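Local coordinates for N-acetylneuraminic acid outer membrane channel protein NanC (PDB 2WJR) that forms a monomeric, weakly anion-selective beta-barrel channel that lets N-acetylneuraminic acid, a sialic acid, cross the bacterial outer membrane, at residues D108-A111 with Y112-D116. The protein carries 1 engineered substitution. Residues are numbered along the deposited sequence; the frame is centred on the assembly and turned at random.
With PO4 (phosphate ion), chain D.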
ATOM      1  N   ASP A 108       1.967  11.980   3.754  1.00 18.88           N
ATOM      2  CA  ASP A 108       1.382  12.210   2.455  1.00 20.33           C
ATOM      3  C   ASP A 108       0.893  13.657   2.382  1.00 21.32           C
ATOM      4  O   ASP A 108      -0.051  14.063   3.100  1.00 20.81           O
ATOM      5  CB  ASP A 108       0.229  11.250   2.227  1.00 20.36           C
ATOM      6  CG  ASP A 108       0.696   9.856   1.820  1.00 20.99           C
ATOM      7  OD1 ASP A 108       1.867   9.694   1.396  1.00 19.46           O
ATOM      8  OD2 ASP A 108      -0.112   8.923   1.926  1.00 17.39           O
ATOM      9  N   TRP A 109       1.569  14.423   1.544  1.00 21.96           N
ATOM     10  CA  TRP A 109       1.343  15.856   1.412  1.00 23.27           C
ATOM     11  C   TRP A 109       0.774  16.089   0.017  1.00 23.28           C
ATOM     12  O   TRP A 109       1.383  15.685  -0.976  1.00 23.32           O
ATOM     13  CB  TRP A 109       2.652  16.611   1.620  1.00 23.86           C
ATOM     14  CG  TRP A 109       2.505  18.104   1.540  1.00 25.31           C
ATOM     15  CD1 TRP A 109       2.182  18.951   2.555  1.00 24.77           C
ATOM     16  CD2 TRP A 109       2.676  18.924   0.369  1.00 26.77           C
ATOM     17  NE1 TRP A 109       2.151  20.245   2.097  1.00 24.26           N
ATOM     18  CE2 TRP A 109       2.448  20.258   0.761  1.00 26.09           C
ATOM     19  CE3 TRP A 109       3.014  18.658  -0.963  1.00 27.61           C
ATOM     20  CZ2 TRP A 109       2.543  21.329  -0.130  1.00 26.28           C
ATOM     21  CZ3 TRP A 109       3.100  19.726  -1.859  1.00 28.50           C
ATOM     22  CH2 TRP A 109       2.862  21.048  -1.434  1.00 27.39           C
ATOM     23  N   LYS A 110      -0.402  16.705  -0.066  1.00 22.76           N
ATOM     24  CA  LYS A 110      -1.030  16.970  -1.366  1.00 23.16           C
ATOM     25  C   LYS A 110      -0.580  18.307  -1.931  1.00 23.87           C
ATOM     26  O   LYS A 110      -0.633  19.332  -1.250  1.00 23.89           O
ATOM     27  CB  LYS A 110      -2.551  16.945  -1.262  1.00 23.19           C
ATOM     28  CG  LYS A 110      -3.131  15.572  -1.220  1.00 21.96           C
ATOM     29  CD  LYS A 110      -4.620  15.600  -0.981  1.00 23.05           C
ATOM     30  CE  LYS A 110      -5.214  14.216  -0.939  1.00 23.11           C
ATOM     31  NZ  LYS A 110      -6.693  14.215  -0.738  1.00 24.20           N
ATOM     32  N   ALA A 111      -0.141  18.282  -3.184  1.00 24.60           N
ATOM     33  CA  ALA A 111       0.333  19.473  -3.880  1.00 25.51           C
ATOM     34  C   ALA A 111      -0.842  20.293  -4.427  1.00 26.41           C
ATOM     35  O   ALA A 111      -0.639  21.253  -5.160  1.00 29.50           O
ATOM     36  CB  ALA A 111       1.272  19.083  -5.020  1.00 25.03           C
ATOM     37  N   TYR A 112      -2.054  19.916  -4.065  1.00 26.34           N
ATOM     38  CA  TYR A 112      -3.255  20.602  -4.510  1.00 26.59           C
ATOM     39  C   TYR A 112      -4.192  20.776  -3.325  1.00 26.40           C
ATOM     40  O   TYR A 112      -4.202  19.952  -2.400  1.00 26.92           O
ATOM     41  CB  TYR A 112      -3.946  19.819  -5.617  1.00 26.50           C
ATOM     42  CG  TYR A 112      -4.243  18.372  -5.281  1.00 29.78           C
ATOM     43  CD1 TYR A 112      -3.257  17.388  -5.377  1.00 32.00           C
ATOM     44  CD2 TYR A 112      -5.516  17.985  -4.880  1.00 32.92           C
ATOM     45  CE1 TYR A 112      -3.546  16.050  -5.078  1.00 33.00           C
ATOM     46  CE2 TYR A 112      -5.806  16.669  -4.572  1.00 34.45           C
ATOM     47  CZ  TYR A 112      -4.826  15.708  -4.679  1.00 34.73           C
ATOM     48  OH  TYR A 112      -5.151  14.419  -4.372  1.00 37.29           O
ATOM     49  N   ARG A 113      -4.963  21.852  -3.362  1.00 25.97           N
ATOM     50  CA  ARG A 113      -5.870  22.204  -2.270  1.00 26.32           C
ATOM     51  C   ARG A 113      -7.296  21.744  -2.554  1.00 25.53           C
ATOM     52  O   ARG A 113      -7.724  21.656  -3.700  1.00 25.27           O
ATOM     53  CB  ARG A 113      -5.798  23.698  -1.987  1.00 26.91           C
ATOM     54  CG  ARG A 113      -4.414  24.127  -1.569  1.00 29.42           C
ATOM     55  CD  ARG A 113      -4.244  25.621  -1.510  1.00 33.17           C
ATOM     56  NE  ARG A 113      -4.899  26.217  -0.349  1.00 35.94           N
ATOM     57  CZ  ARG A 113      -5.771  27.228  -0.387  1.00 39.17           C
ATOM     58  NH1 ARG A 113      -6.138  27.787  -1.537  1.00 41.67           N
ATOM     59  NH2 ARG A 113      -6.280  27.695   0.745  1.00 40.09           N
ATOM     60  N   GLN A 114      -8.010  21.361  -1.499  1.00 24.31           N
ATOM     61  CA  GLN A 114      -9.339  20.792  -1.640  1.00 23.70           C
ATOM     62  C   GLN A 114     -10.229  21.354  -0.553  1.00 22.85           C
ATOM     63  O   GLN A 114      -9.765  21.681   0.544  1.00 22.20           O
ATOM     64  CB  GLN A 114      -9.341  19.260  -1.515  1.00 23.75           C
ATOM     65  CG  GLN A 114      -8.715  18.512  -2.689  1.00 24.24           C
ATOM     66  CD  GLN A 114      -8.493  17.048  -2.391  1.00 24.18           C
ATOM     67  OE1 GLN A 114      -7.756  16.692  -1.457  1.00 23.12           O
ATOM     68  NE2 GLN A 114      -9.107  16.196  -3.180  1.00 26.48           N
ATOM     69  N   GLN A 115     -11.519  21.409  -0.863  1.00 23.12           N
ATOM     70  CA  GLN A 115     -12.499  21.880   0.106  1.00 23.08           C
ATOM     71  C   GLN A 115     -12.548  20.956   1.333  1.00 22.15           C
ATOM     72  O   GLN A 115     -12.782  19.739   1.223  1.00 21.93           O
ATOM     73  CB  GLN A 115     -13.887  21.998  -0.521  1.00 22.97           C
ATOM     74  CG  GLN A 115     -14.862  22.664   0.450  1.00 22.90           C
ATOM     75  CD  GLN A 115     -16.310  22.661  -0.012  1.00 24.08           C
ATOM     76  OE1 GLN A 115     -17.022  23.650   0.188  1.00 23.47           O
ATOM     77  NE2 GLN A 115     -16.773  21.546  -0.568  1.00 22.26           N
ATOM     78  N   ASP A 116     -12.351  21.555   2.503  1.00 21.52           N
ATOM     79  CA  ASP A 116     -12.440  20.817   3.760  1.00 21.70           C
ATOM     80  C   ASP A 116     -13.855  20.747   4.323  1.00 22.27           C
ATOM     81  O   ASP A 116     -14.816  21.222   3.705  1.00 21.97           O
ATOM     82  CB  ASP A 116     -11.396  21.325   4.778  1.00 21.63           C
ATOM     83  CG  ASP A 116     -11.776  22.620   5.481  1.00 23.59           C
ATOM     84  OD1 ASP A 116     -12.943  23.109   5.396  1.00 22.95           O
ATOM     85  OD2 ASP A 116     -10.860  23.143   6.151  1.00 25.08           O
TER
HETATM   86  P   PO4 D1218      -2.777  25.086   3.214  1.00 62.98           P
HETATM   87  O1  PO4 D1218      -2.296  26.435   3.693  1.00 62.56           O
HETATM   88  O2  PO4 D1218      -1.565  24.332   2.711  1.00 62.04           O
HETATM   89  O3  PO4 D1218      -3.413  24.323   4.367  1.00 62.22           O
HETATM   90  O4  PO4 D1218      -3.798  25.288   2.111  1.00 60.96           O
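Lys110 runs over one face of the Tyr112 ring and ends on the side-chain oxygen of Gln114. Its CB lies 4.2 Å from the centroid of the Tyr112 ring and 17° off the ring normal, which defines a CH-pi contact. The chain is fully extended beyond CG, and this carries CE over the hydroxyl, 3.4 Å from Tyr112 OH. Lys110 NZ goes beyond it and donates a hydrogen bond of 2.8 Å to Gln114 OE1. The C=O...N angle of 132°, with the donor in the carbonyl plane, places that nitrogen on a lone pair. Gln114 NE2, the other arm of the amide, sits at the edge of the Tyr112 ring, in its plane. The ring reaches the lysine because Tyr112 CG stands between its own backbone N and carbonyl carbon. Asp124 forms a salt bridge with the same ammonium, as does the sulfonate of a bound HEPES (EPE) molecule, while Gln114 pairs through its backbone with Ser122 of strand 121-122. Arg113 NE gives a nearly straight bond (2.9 Å, 164°) to phosphate O4, and Arg123 also binds that ion. At the extracellular end of strand 99-110, then, one lysine packs its methylenes on a tyrosine while its ammonium serves a neutral amide oxygen, a carboxylate and a sulfonate; the sulfonate and phosphate, probably from the crystallisation liquor, are consistent with a basic surface able to hold anions.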